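Local structure of pseudopodium-enriched atypical kinase 1 (Homo sapiens, 6BHC) at residues Phe362-Phe365 against Thr366-Ser370; Pro369-Val372 against Gln373-Thr376; Leu377-Asn380 against Trp381-Ile384. The protein is a pseudokinase, a kinase-fold protein with an unusual catalytic cleft, that forms dimers and probably works in signalling as a scaffold more than as an enzyme. The protein carries 1 engineered substitution. All blocks are in the same frame, centred on the assembly; numbering follows the deposited sequence.

Interaction 1: residues Phe362-Phe365 against Thr366-Ser370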
ATOM      1  N   PHE A 362      29.348  -1.394 -10.994  1.00 48.53           N
ATOM      2  CA  PHE A 362      30.493  -0.509 -11.184  1.00 45.62           C
ATOM      3  C   PHE A 362      31.371  -0.980 -12.336  1.00 49.11           C
ATOM      4  O   PHE A 362      31.923  -0.161 -13.080  1.00 51.89           O
ATOM      5  CB  PHE A 362      31.317  -0.415  -9.895  1.00 50.46           C
ATOM      6  CG  PHE A 362      30.640   0.345  -8.782  1.00 53.23           C
ATOM      7  CD1 PHE A 362      29.368   0.871  -8.944  1.00 46.33           C
ATOM      8  CD2 PHE A 362      31.290   0.544  -7.575  1.00 56.23           C
ATOM      9  CE1 PHE A 362      28.752   1.566  -7.918  1.00 44.77           C
ATOM     10  CE2 PHE A 362      30.681   1.243  -6.548  1.00 55.58           C
ATOM     11  CZ  PHE A 362      29.411   1.754  -6.720  1.00 47.47           C
ATOM     12  N   GLN A 363      31.513  -2.299 -12.501  1.00 54.66           N
ATOM     13  CA  GLN A 363      32.327  -2.825 -13.593  1.00 60.06           C
ATOM     14  C   GLN A 363      31.738  -2.455 -14.948  1.00 58.50           C
ATOM     15  O   GLN A 363      32.470  -2.060 -15.864  1.00 64.84           O
ATOM     16  CB  GLN A 363      32.465  -4.342 -13.467  1.00 71.71           C
ATOM     17  CG  GLN A 363      33.402  -4.794 -12.362  1.00 85.67           C
ATOM     18  CD  GLN A 363      33.585  -6.298 -12.336  1.00 97.90           C
ATOM     19  OE1 GLN A 363      32.634  -7.054 -12.534  1.00100.65           O
ATOM     20  NE2 GLN A 363      34.815  -6.740 -12.101  1.00104.02           N
ATOM     21  N   THR A 364      30.418  -2.583 -15.097  1.00 55.57           N
ATOM     22  CA  THR A 364      29.777  -2.168 -16.339  1.00 56.46           C
ATOM     23  C   THR A 364      29.885  -0.662 -16.542  1.00 56.94           C
ATOM     24  O   THR A 364      29.988  -0.197 -17.683  1.00 59.33           O
ATOM     25  CB  THR A 364      28.310  -2.605 -16.345  1.00 51.21           C
ATOM     26  OG1 THR A 364      28.220  -3.984 -15.968  1.00 55.89           O
ATOM     27  CG2 THR A 364      27.705  -2.431 -17.731  1.00 44.77           C
ATOM     28  N   PHE A 365      29.878   0.107 -15.451  1.00 50.32           N
ATOM     29  CA  PHE A 365      30.015   1.557 -15.554  1.00 46.59           C
ATOM     30  C   PHE A 365      31.360   1.938 -16.163  1.00 49.72           C
ATOM     31  O   PHE A 365      31.425   2.727 -17.112  1.00 52.83           O
ATOM     32  CB  PHE A 365      29.842   2.190 -14.172  1.00 47.28           C
ATOM     33  CG  PHE A 365      29.773   3.691 -14.187  1.00 43.00           C
ATOM     34  CD1 PHE A 365      28.557   4.340 -14.329  1.00 34.51           C
ATOM     35  CD2 PHE A 365      30.922   4.454 -14.045  1.00 45.01           C
ATOM     36  CE1 PHE A 365      28.489   5.722 -14.335  1.00 37.33           C
ATOM     37  CE2 PHE A 365      30.860   5.836 -14.052  1.00 47.96           C
ATOM     38  CZ  PHE A 365      29.642   6.470 -14.196  1.00 45.38           C
ATOM     39  N   THR A 366      32.449   1.374 -15.633  1.00 53.13           N
ATOM     40  CA  THR A 366      33.775   1.703 -16.147  1.00 57.39           C
ATOM     41  C   THR A 366      33.982   1.177 -17.562  1.00 64.60           C
ATOM     42  O   THR A 366      34.730   1.778 -18.341  1.00 63.32           O
ATOM     43  CB  THR A 366      34.854   1.144 -15.220  1.00 51.32           C
ATOM     44  OG1 THR A 366      34.795  -0.287 -15.228  1.00 60.82           O
ATOM     45  CG2 THR A 366      34.646   1.647 -13.799  1.00 39.51           C
ATOM     46  N   ALA A 367      33.335   0.065 -17.911  1.00 68.29           N
ATOM     47  CA  ALA A 367      33.506  -0.525 -19.232  1.00 74.09           C
ATOM     48  C   ALA A 367      32.738   0.218 -20.319  1.00 78.10           C
ATOM     49  O   ALA A 367      33.073   0.074 -21.499  1.00 82.89           O
ATOM     50  CB  ALA A 367      33.076  -1.993 -19.213  1.00 72.14           C
ATOM     51  N   CYS A 368      31.729   0.997 -19.955  1.00 76.91           N
ATOM     52  CA  CYS A 368      30.967   1.752 -20.945  1.00 75.30           C
ATOM     53  C   CYS A 368      31.816   2.887 -21.504  1.00 79.09           C
ATOM     54  O   CYS A 368      32.314   3.714 -20.730  1.00 69.88           O
ATOM     55  CB  CYS A 368      29.685   2.305 -20.331  1.00 74.04           C
ATOM     56  SG  CYS A 368      28.371   1.092 -20.085  1.00 77.58           S
ATOM     57  N   PRO A 369      32.005   2.969 -22.820  1.00 85.72           N
ATOM     58  CA  PRO A 369      32.869   4.018 -23.379  1.00 89.23           C
ATOM     59  C   PRO A 369      32.214   5.391 -23.412  1.00 82.92           C
ATOM     60  O   PRO A 369      32.887   6.406 -23.208  1.00 92.31           O
ATOM     61  CB  PRO A 369      33.162   3.505 -24.794  1.00 93.58           C
ATOM     62  CG  PRO A 369      31.971   2.674 -25.138  1.00 91.80           C
ATOM     63  CD  PRO A 369      31.528   2.031 -23.851  1.00 88.52           C
ATOM     64  N   SER A 370      30.911   5.440 -23.664  1.00 65.86           N
ATOM     65  CA  SER A 370      30.202   6.695 -23.862  1.00 53.64           C
ATOM     66  C   SER A 370      29.408   7.086 -22.621  1.00 51.08           C
ATOM     67  O   SER A 370      29.068   6.253 -21.777  1.00 47.08           O
ATOM     68  CB  SER A 370      29.263   6.600 -25.067  1.00 56.63           C
ATOM     69  OG  SER A 370      28.234   5.653 -24.836  1.00 56.45           O
TER

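Interaction 2: residues Pro369-Val372 against Gln373-Thr376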
ATOM      1  N   PRO A 369      32.005   2.969 -22.820  1.00 85.72           N
ATOM      2  CA  PRO A 369      32.869   4.018 -23.379  1.00 89.23           C
ATOM      3  C   PRO A 369      32.214   5.391 -23.412  1.00 82.92           C
ATOM      4  O   PRO A 369      32.887   6.406 -23.208  1.00 92.31           O
ATOM      5  CB  PRO A 369      33.162   3.505 -24.794  1.00 93.58           C
ATOM      6  CG  PRO A 369      31.971   2.674 -25.138  1.00 91.80           C
ATOM      7  CD  PRO A 369      31.528   2.031 -23.851  1.00 88.52           C
ATOM      8  N   SER A 370      30.911   5.440 -23.664  1.00 65.86           N
ATOM      9  CA  SER A 370      30.202   6.695 -23.862  1.00 53.64           C
ATOM     10  C   SER A 370      29.408   7.086 -22.621  1.00 51.08           C
ATOM     11  O   SER A 370      29.068   6.253 -21.777  1.00 47.08           O
ATOM     12  CB  SER A 370      29.263   6.600 -25.067  1.00 56.63           C
ATOM     13  OG  SER A 370      28.234   5.653 -24.836  1.00 56.45           O
ATOM     14  N   LEU A 371      29.113   8.386 -22.523  1.00 42.84           N
ATOM     15  CA  LEU A 371      28.268   8.876 -21.441  1.00 39.66           C
ATOM     16  C   LEU A 371      26.817   8.454 -21.629  1.00 37.41           C
ATOM     17  O   LEU A 371      26.078   8.330 -20.646  1.00 31.51           O
ATOM     18  CB  LEU A 371      28.368  10.398 -21.344  1.00 39.94           C
ATOM     19  CG  LEU A 371      29.739  10.968 -20.973  1.00 46.91           C
ATOM     20  CD1 LEU A 371      29.715  12.488 -21.004  1.00 41.26           C
ATOM     21  CD2 LEU A 371      30.171  10.464 -19.606  1.00 42.30           C
ATOM     22  N   VAL A 372      26.394   8.235 -22.875  1.00 37.60           N
ATOM     23  CA  VAL A 372      25.021   7.808 -23.134  1.00 37.44           C
ATOM     24  C   VAL A 372      24.783   6.413 -22.569  1.00 41.45           C
ATOM     25  O   VAL A 372      23.767   6.158 -21.911  1.00 39.93           O
ATOM     26  CB  VAL A 372      24.717   7.869 -24.642  1.00 41.20           C
ATOM     27  CG1 VAL A 372      23.335   7.305 -24.928  1.00 40.61           C
ATOM     28  CG2 VAL A 372      24.827   9.299 -25.145  1.00 50.91           C
ATOM     29  N   GLN A 373      25.717   5.490 -22.813  1.00 46.99           N
ATOM     30  CA  GLN A 373      25.566   4.135 -22.292  1.00 47.81           C
ATOM     31  C   GLN A 373      25.651   4.099 -20.772  1.00 41.47           C
ATOM     32  O   GLN A 373      24.987   3.271 -20.138  1.00 42.63           O
ATOM     33  CB  GLN A 373      26.617   3.213 -22.909  1.00 55.90           C
ATOM     34  CG  GLN A 373      26.300   2.798 -24.336  1.00 67.04           C
ATOM     35  CD  GLN A 373      27.317   1.827 -24.899  1.00 82.10           C
ATOM     36  OE1 GLN A 373      28.513   2.115 -24.938  1.00 88.55           O
ATOM     37  NE2 GLN A 373      26.846   0.663 -25.335  1.00 84.40           N
ATOM     38  N   ARG A 374      26.454   4.978 -20.168  1.00 34.14           N
ATOM     39  CA  ARG A 374      26.485   5.051 -18.711  1.00 37.21           C
ATOM     40  C   ARG A 374      25.182   5.619 -18.166  1.00 35.31           C
ATOM     41  O   ARG A 374      24.693   5.176 -17.119  1.00 30.51           O
ATOM     42  CB  ARG A 374      27.674   5.890 -18.244  1.00 41.27           C
ATOM     43  CG  ARG A 374      29.019   5.311 -18.635  1.00 64.81           C
ATOM     44  CD  ARG A 374      30.051   5.497 -17.540  1.00 73.87           C
ATOM     45  NE  ARG A 374      30.678   6.814 -17.575  1.00 85.68           N
ATOM     46  CZ  ARG A 374      31.803   7.082 -18.229  1.00 97.22           C
ATOM     47  NH1 ARG A 374      32.423   6.124 -18.904  1.00101.01           N
ATOM     48  NH2 ARG A 374      32.309   8.306 -18.208  1.00101.82           N
ATOM     49  N   ASN A 375      24.601   6.596 -18.866  1.00 33.69           N
ATOM     50  CA  ASN A 375      23.326   7.155 -18.435  1.00 35.65           C
ATOM     51  C   ASN A 375      22.208   6.126 -18.548  1.00 33.42           C
ATOM     52  O   ASN A 375      21.316   6.073 -17.693  1.00 32.05           O
ATOM     53  CB  ASN A 375      22.999   8.401 -19.257  1.00 30.20           C
ATOM     54  CG  ASN A 375      21.765   9.122 -18.756  1.00 41.07           C
ATOM     55  OD1 ASN A 375      20.658   8.903 -19.251  1.00 36.73           O
ATOM     56  ND2 ASN A 375      21.948   9.988 -17.767  1.00 42.20           N
ATOM     57  N   THR A 376      22.242   5.300 -19.596  1.00 31.34           N
ATOM     58  CA  THR A 376      21.239   4.249 -19.745  1.00 33.18           C
ATOM     59  C   THR A 376      21.379   3.196 -18.653  1.00 30.47           C
ATOM     60  O   THR A 376      20.376   2.720 -18.109  1.00 36.99           O
ATOM     61  CB  THR A 376      21.353   3.610 -21.130  1.00 34.38           C
ATOM     62  OG1 THR A 376      21.112   4.601 -22.137  1.00 41.87           O
ATOM     63  CG2 THR A 376      20.345   2.480 -21.290  1.00 38.65           C
TER

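Interaction 3: residues Leu377-Asn380 against Trp381-Ile384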
ATOM      1  N   LEU A 377      22.616   2.825 -18.315  1.00 28.86           N
ATOM      2  CA  LEU A 377      22.839   1.854 -17.250  1.00 30.47           C
ATOM      3  C   LEU A 377      22.278   2.355 -15.923  1.00 27.27           C
ATOM      4  O   LEU A 377      21.588   1.620 -15.209  1.00 29.76           O
ATOM      5  CB  LEU A 377      24.332   1.553 -17.125  1.00 34.23           C
ATOM      6  CG  LEU A 377      24.742   0.555 -16.041  1.00 41.76           C
ATOM      7  CD1 LEU A 377      24.265  -0.844 -16.398  1.00 46.36           C
ATOM      8  CD2 LEU A 377      26.247   0.580 -15.831  1.00 39.88           C
ATOM      9  N   LEU A 378      22.562   3.613 -15.580  1.00 31.54           N
ATOM     10  CA  LEU A 378      22.071   4.165 -14.321  1.00 26.24           C
ATOM     11  C   LEU A 378      20.561   4.367 -14.354  1.00 31.16           C
ATOM     12  O   LEU A 378      19.881   4.157 -13.343  1.00 27.98           O
ATOM     13  CB  LEU A 378      22.784   5.482 -14.014  1.00 26.72           C
ATOM     14  CG  LEU A 378      24.288   5.392 -13.751  1.00 32.92           C
ATOM     15  CD1 LEU A 378      24.901   6.780 -13.628  1.00 28.02           C
ATOM     16  CD2 LEU A 378      24.561   4.572 -12.501  1.00 20.57           C
ATOM     17  N   GLN A 379      20.017   4.775 -15.503  1.00 28.54           N
ATOM     18  CA  GLN A 379      18.578   5.003 -15.591  1.00 28.15           C
ATOM     19  C   GLN A 379      17.805   3.693 -15.512  1.00 29.91           C
ATOM     20  O   GLN A 379      16.741   3.634 -14.886  1.00 27.21           O
ATOM     21  CB  GLN A 379      18.238   5.750 -16.881  1.00 27.53           C
ATOM     22  CG  GLN A 379      16.784   6.192 -16.971  1.00 27.05           C
ATOM     23  CD  GLN A 379      16.422   7.218 -15.914  1.00 35.28           C
ATOM     24  OE1 GLN A 379      16.795   8.386 -16.015  1.00 39.43           O
ATOM     25  NE2 GLN A 379      15.693   6.784 -14.893  1.00 37.10           N
ATOM     26  N   ASN A 380      18.319   2.634 -16.144  1.00 20.25           N
ATOM     27  CA  ASN A 380      17.662   1.334 -16.051  1.00 26.32           C
ATOM     28  C   ASN A 380      17.657   0.828 -14.615  1.00 27.33           C
ATOM     29  O   ASN A 380      16.657   0.268 -14.150  1.00 24.74           O
ATOM     30  CB  ASN A 380      18.346   0.326 -16.973  1.00 21.65           C
ATOM     31  CG  ASN A 380      18.191   0.678 -18.440  1.00 38.87           C
ATOM     32  OD1 ASN A 380      17.327   1.472 -18.814  1.00 37.54           O
ATOM     33  ND2 ASN A 380      19.030   0.085 -19.281  1.00 36.58           N
ATOM     34  N   TRP A 381      18.765   1.022 -13.897  1.00 24.77           N
ATOM     35  CA  TRP A 381      18.811   0.627 -12.493  1.00 30.25           C
ATOM     36  C   TRP A 381      17.784   1.397 -11.671  1.00 24.28           C
ATOM     37  O   TRP A 381      17.110   0.821 -10.811  1.00 25.75           O
ATOM     38  CB  TRP A 381      20.219   0.837 -11.934  1.00 26.62           C
ATOM     39  CG  TRP A 381      20.360   0.425 -10.500  1.00 25.87           C
ATOM     40  CD1 TRP A 381      20.759  -0.794 -10.034  1.00 25.67           C
ATOM     41  CD2 TRP A 381      20.098   1.230  -9.345  1.00 24.06           C
ATOM     42  NE1 TRP A 381      20.765  -0.795  -8.659  1.00 19.79           N
ATOM     43  CE2 TRP A 381      20.362   0.436  -8.213  1.00 19.65           C
ATOM     44  CE3 TRP A 381      19.667   2.548  -9.159  1.00 28.68           C
ATOM     45  CZ2 TRP A 381      20.206   0.913  -6.914  1.00 19.22           C
ATOM     46  CZ3 TRP A 381      19.513   3.020  -7.869  1.00 21.76           C
ATOM     47  CH2 TRP A 381      19.781   2.205  -6.764  1.00 16.56           C
ATOM     48  N   LEU A 382      17.645   2.700 -11.930  1.00 26.81           N
ATOM     49  CA  LEU A 382      16.675   3.510 -11.198  1.00 28.01           C
ATOM     50  C   LEU A 382      15.249   3.048 -11.471  1.00 27.38           C
ATOM     51  O   LEU A 382      14.439   2.913 -10.546  1.00 26.45           O
ATOM     52  CB  LEU A 382      16.835   4.984 -11.568  1.00 29.41           C
ATOM     53  CG  LEU A 382      17.830   5.802 -10.747  1.00 42.35           C
ATOM     54  CD1 LEU A 382      17.982   7.198 -11.330  1.00 46.20           C
ATOM     55  CD2 LEU A 382      17.382   5.873  -9.297  1.00 42.80           C
ATOM     56  N   ASP A 383      14.924   2.807 -12.743  1.00 20.35           N
ATOM     57  CA  ASP A 383      13.559   2.429 -13.097  1.00 29.39           C
ATOM     58  C   ASP A 383      13.163   1.104 -12.456  1.00 26.49           C
ATOM     59  O   ASP A 383      12.023   0.939 -12.007  1.00 28.59           O
ATOM     60  CB  ASP A 383      13.416   2.360 -14.618  1.00 34.19           C
ATOM     61  CG  ASP A 383      13.654   3.702 -15.289  1.00 41.68           C
ATOM     62  OD1 ASP A 383      13.455   4.743 -14.626  1.00 41.70           O
ATOM     63  OD2 ASP A 383      14.037   3.718 -16.478  1.00 49.76           O
ATOM     64  N   ILE A 384      14.097   0.152 -12.390  1.00 22.20           N
ATOM     65  CA  ILE A 384      13.799  -1.141 -11.786  1.00 22.23           C
ATOM     66  C   ILE A 384      13.650  -1.009 -10.275  1.00 29.23           C
ATOM     67  O   ILE A 384      12.720  -1.564  -9.680  1.00 25.56           O
ATOM     68  CB  ILE A 384      14.885  -2.165 -12.162  1.00 30.49           C
ATOM     69  CG1 ILE A 384      14.856  -2.441 -13.666  1.00 37.55           C
ATOM     70  CG2 ILE A 384      14.709  -3.453 -11.373  1.00 29.78           C
ATOM     71  CD1 ILE A 384      15.900  -3.436 -14.127  1.00 36.46           C
TER

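Interaction 1: residues Phe362-Phe365 against Thr366-Ser370
Thr366 and Gln363 are joined by a side-chain to backbone hydrogen bond at this helix end. The carbonyl oxygen Gln363 O accepts twice, from Thr366 OG1 at 3.0 Å and from Ala367 N at 3.1 Å, and both donors approach it from the same face of the carbonyl plane. The hydroxyl bond is bent at the acceptor, with a C=O...OG1 angle of 119°, whereas the amide lies closer to the direction of the C=O bond. Thr366 OG1 sits between its own backbone N and carbonyl carbon (chi1 65°), and from that crowded position it can turn back onto the carbonyl three residues earlier. The same torsion lays the methyl CG2 beside Phe362 O, 3.3 Å away. Threonine thus suits an exposed helical place: its hydroxyl adds a bond to the backbone while its methyl lies against the helix. The bond from Thr366 N to Phe362 O (3.0 Å) follows the regular i to i-4 pattern and is close to straight.

At Cys368 the ladder frays. Cys368 N divides its hydrogen between two weak bonds, to Thr364 O at 3.1 Å and to Phe365 O at 3.3 Å. Cys368 SG lies beside the Thr364 side chain, 4.3 Å from Thr364 CG2.

Phe365 turns its large ring inward, CG anti to the backbone N (chi1 -172°), and buries it against Arg374 and Leu378 of helix 371-396 and Ser424 and Val427 of helix 420-430. Phe362 packs on Val427 and Leu430 of the same helix 420-430, so the two phenylalanines face the neighbouring helices, while Gln363, Thr364, Thr366 and Ala367 are exposed. The arrangement is that of an amphipathic helix C-terminus, where the last regular bonds give way to one weak, bifurcated bond at Cys368 N as the chain leaves helical geometry and turns into the next helix of a helical bundle.

Interaction 2: residues Pro369-Val372 against Gln373-Thr376
The chain passes from extended geometry at Ser370 (phi/psi -103°/158°) straight into helical turns from Leu371 onward, and the amides of Gln373 to Thr376 fold back onto Ser370 to Val372. This is a helix N-terminus with serine as the N-cap: Ser370 OG accepts from Gln373 N at 3.2 Å, filling the place of a missing carbonyl of a preceding turn. Serine is well fitted to it, since a short side chain lets its oxygen lie over the first turn.

Beyond the cap, the Ser370 carbonyl receives Arg374 N in a weak bond. Leu371 O takes Asn375 N at 2.9 Å, a regular helical bond, by which point the helix is fully established. Arg374 bends at both chi2 and chi3, which brings its guanidinium back along the first turn. Ser370 O then lies over one face of that group, and Leu371 CD2 comes within 3.3 Å of Arg374 NH2 as the two side chains cross obliquely. NH1 also makes a weak bond to Cys368 O, so the long arginine ties the cap to the chain before it.

Gln373 runs extended beyond CG, and its OE1 rests 3.2 Å from Pro369 CD. Pro369, whose ring restrains phi, precedes the N-cap; it is poorly ordered, so this contact is less certain. Val372 O is gripped twice by one residue, by Thr376 N at 2.9 Å and by Thr376 OG1 at 3.1 Å, the hydroxyl standing 37° above the carbonyl plane.

Interaction 3: residues Leu377-Asn380 against Trp381-Ile384
Gln379 and Asp383, one helical turn apart, lie with their flat ends nearly parallel, the amide and carboxylate planes only 18° from each other although the two side chains cross at a slant. Gln379 reaches the carboxylate by leaving its backbone with CG anti to N (chi1 -172°) and then bending at chi2, which swings the amide along the helix toward its C-terminal end. NE2 donates to Asp383 OD1 at 3.0 Å and meets it from above the carboxylate plane, 42° out of it, so the donor does not lie in that plane. Asp383 OD2 comes down instead to 3.1 Å from Gln379 O, two acceptors set close together. Beneath them Asp383 N bonds to that same Gln379 O at 2.9 Å, which fixes the backbone under the side-chain bridge.

Trp381 stands apart from this polar pair, its CB 3.6 Å from Leu378 O and that oxygen near the plane of the indole at its edge. The broad ring points away to pack on Leu423 and Leu361, a fitting use of a large flat side chain between helices. Leu378 and Leu382 are buried and supply branched apolar bulk on the side facing helix 420-430. Ile384 folds CG1 back over Asn380 O at 3.3 Å, and with Asn380 it touches Val16 of the second subunit, while Asp383 packs on Ile20 of that subunit.

The Asp383 carboxylate has a further partner in the same chain, a salt bridge from OD2 to Arg21 NH1. Arg21 probably offsets the crowding of OD2 against Gln379 O and would favour the charged form of the aspartate, while the neutral Gln379 amide is one of the donors to OD1.

Interactions 1 and 2 are surface contacts, at the end of helix 359-367 and the start of helix 371-396; they share Pro369 and Ser370, and Arg374 bridges them. Interaction 3 lies further along helix 371-396, is partly buried and alone of the three meets the second subunit. The chemistry follows this placing: interactions 1 and 2 rely on hydroxyls that supplement the fraying or starting backbone ladder, whereas interaction 3 has a regular ladder and a hydrogen bond between an amide and a carboxylate side chain. Helix 359-367 also packs back on the first turn of interaction 3, Thr364 against Leu377, closing the helical hairpin.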